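Local coordinates for putative type 11 methyltransferase (Sulfolobus solfataricus, PDB 3I9F), which probably acts as an S-adenosylmethionine-dependent methyltransferase and binds zinc ions in the crystal, at residues S84-D89 against I110-K115. Sequence-based numbering, arbitrary orientation.
Sequences SFHDMD and IIDWRK
H86 and D112 meet through a histidine-carboxylate hydrogen bond, a small example of how a loop in a Rossmann-like methyltransferase fold is tied by side chains to a neighbouring strand: H86 lies in the loop after strand 76-82, and D112 near the end of the adjacent parallel strand 106-113. H86 ND1 donates to D112 OD2 over 2.8 Å, with an N-H...O angle of 159°. The donor arrives on the syn lone pair of OD2, the side that faces the other carboxylate oxygen, and OD2 lies close to the imidazole plane, at the ring's edge. Ring and carboxylate are nearly coplanar, their planes 14° apart, and D112 OD1 sits 3.2 Å from H86 CE1. With CG of H86 set between the backbone N and the carbonyl carbon (chi1 63°), the ring is carried toward the strand, and the second torsion turns ND1 to the carboxylate. Beside this pair a water joins the backbones, accepting from F85 N at 3.1 Å and donating to I111 O at 3.3 Å.

The carboxylate has further partners. Y133 OH hydrogen-bonds to OD2, so this buried oxygen has two partners, while W113 N donates to OD1 over 2.9 Å from the anti side, well out of the carboxylate plane. Replacing D112 by alanine removes the carboxylate and is likely to leave the buried H86 ND1 and Y133 OH without their shared partner and the imidazole freer to turn.

Further out, F85 packs against W136 and F137. The type I turn from F85 to M88 shapes the loop before helix 91-101, where K91 NZ hydrogen-bonds to H86 O and M88 O.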
# COMPACT_ATOMS: atom_id res chain seq x y z
N SER B 84 -17.55 -10.79 -5.50
CA SER B 84 -16.91 -10.62 -4.20
C SER B 84 -17.72 -9.78 -3.22
O SER B 84 -17.53 -9.94 -2.05
CB SER B 84 -15.49 -10.04 -4.35
OG SER B 84 -15.53 -8.75 -4.92
N PHE B 85 -18.59 -8.89 -3.66
CA PHE B 85 -19.31 -8.03 -2.73
C PHE B 85 -20.28 -8.80 -1.86
O PHE B 85 -20.40 -8.52 -0.68
CB PHE B 85 -20.05 -6.94 -3.47
CG PHE B 85 -20.62 -5.88 -2.59
CD1 PHE B 85 -19.81 -4.92 -2.03
CD2 PHE B 85 -21.99 -5.84 -2.34
CE1 PHE B 85 -20.33 -3.92 -1.24
CE2 PHE B 85 -22.54 -4.85 -1.53
CZ PHE B 85 -21.71 -3.90 -0.97
N HIS B 86 -20.98 -9.75 -2.44
CA HIS B 86 -22.06 -10.40 -1.74
C HIS B 86 -21.65 -11.06 -0.45
O HIS B 86 -22.43 -11.07 0.50
CB HIS B 86 -22.82 -11.37 -2.63
CG HIS B 86 -22.02 -12.52 -3.13
ND1 HIS B 86 -21.53 -12.58 -4.41
CD2 HIS B 86 -21.65 -13.68 -2.52
CE1 HIS B 86 -20.88 -13.72 -4.58
NE2 HIS B 86 -20.93 -14.40 -3.45
N ASP B 87 -20.44 -11.55 -0.34
CA ASP B 87 -20.06 -12.12 0.96
C ASP B 87 -19.03 -11.32 1.74
O ASP B 87 -18.49 -11.80 2.71
CB ASP B 87 -19.69 -13.61 0.82
CG ASP B 87 -18.61 -13.87 -0.21
OD1 ASP B 87 -18.16 -12.93 -0.93
OD2 ASP B 87 -18.24 -15.07 -0.32
N MET B 88 -18.86 -10.05 1.37
CA MET B 88 -17.88 -9.21 1.98
C MET B 88 -18.35 -8.69 3.33
O MET B 88 -19.51 -8.29 3.49
CB MET B 88 -17.59 -8.03 1.05
CG MET B 88 -16.21 -7.42 1.18
SD MET B 88 -15.82 -6.31 -0.22
CE MET B 88 -14.76 -5.42 0.76
N ASP B 89 -17.42 -8.67 4.28
CA ASP B 89 -17.60 -8.06 5.57
C ASP B 89 -17.80 -6.52 5.51
O ASP B 89 -17.28 -5.85 4.64
CB ASP B 89 -16.37 -8.36 6.44
CG ASP B 89 -16.34 -9.81 6.97
OD1 ASP B 89 -17.19 -10.62 6.57
OD2 ASP B 89 -15.42 -10.17 7.76
N ILE B 110 -19.30 -3.97 -11.36
CA ILE B 110 -19.81 -5.15 -10.68
C ILE B 110 -19.96 -6.32 -11.62
O ILE B 110 -20.62 -6.20 -12.65
CB ILE B 110 -21.22 -4.90 -10.06
CG1 ILE B 110 -21.23 -3.69 -9.11
CG2 ILE B 110 -21.75 -6.17 -9.36
CD1 ILE B 110 -20.04 -3.58 -8.23
N ILE B 111 -19.36 -7.45 -11.27
CA ILE B 111 -19.70 -8.74 -11.83
C ILE B 111 -20.12 -9.64 -10.69
O ILE B 111 -19.45 -9.71 -9.68
CB ILE B 111 -18.51 -9.38 -12.55
CG1 ILE B 111 -18.06 -8.46 -13.72
CG2 ILE B 111 -18.88 -10.74 -13.09
CD1 ILE B 111 -16.68 -8.80 -14.28
N ASP B 112 -21.26 -10.31 -10.84
CA ASP B 112 -21.71 -11.27 -9.87
C ASP B 112 -22.67 -12.23 -10.52
O ASP B 112 -23.18 -11.97 -11.61
CB ASP B 112 -22.41 -10.59 -8.68
CG ASP B 112 -22.19 -11.34 -7.35
OD1 ASP B 112 -21.66 -12.47 -7.38
OD2 ASP B 112 -22.51 -10.78 -6.26
N TRP B 113 -22.93 -13.32 -9.79
CA TRP B 113 -23.80 -14.40 -10.18
C TRP B 113 -25.26 -14.00 -10.24
O TRP B 113 -25.71 -13.24 -9.42
CB TRP B 113 -23.65 -15.52 -9.19
CG TRP B 113 -22.33 -16.21 -9.23
CD1 TRP B 113 -21.23 -15.89 -8.51
CD2 TRP B 113 -21.97 -17.33 -10.04
NE1 TRP B 113 -20.20 -16.76 -8.81
CE2 TRP B 113 -20.62 -17.65 -9.74
CE3 TRP B 113 -22.66 -18.12 -10.95
CZ2 TRP B 113 -19.96 -18.73 -10.33
CZ3 TRP B 113 -21.99 -19.20 -11.56
CH2 TRP B 113 -20.66 -19.48 -11.25
N ARG B 114 -26.02 -14.52 -11.20
CA ARG B 114 -27.44 -14.16 -11.24
C ARG B 114 -28.12 -14.80 -10.03
O ARG B 114 -27.70 -15.85 -9.56
CB ARG B 114 -28.13 -14.59 -12.53
CG ARG B 114 -27.46 -14.11 -13.79
CD ARG B 114 -28.30 -14.41 -15.01
NE ARG B 114 -27.51 -14.58 -16.24
CZ ARG B 114 -27.16 -13.60 -17.10
NH1 ARG B 114 -27.50 -12.31 -16.89
NH2 ARG B 114 -26.45 -13.91 -18.20
N LYS B 115 -29.18 -14.14 -9.57
CA LYS B 115 -29.92 -14.55 -8.40
C LYS B 115 -31.03 -15.52 -8.80
O LYS B 115 -32.21 -15.23 -8.66
CB LYS B 115 -30.48 -13.28 -7.74
CG LYS B 115 -31.02 -13.46 -6.32
CD LYS B 115 -31.68 -12.17 -5.86
CE LYS B 115 -31.78 -12.03 -4.35
NZ LYS B 115 -32.60 -10.80 -3.98
O HOH W 1 -19.36 -8.46 -6.68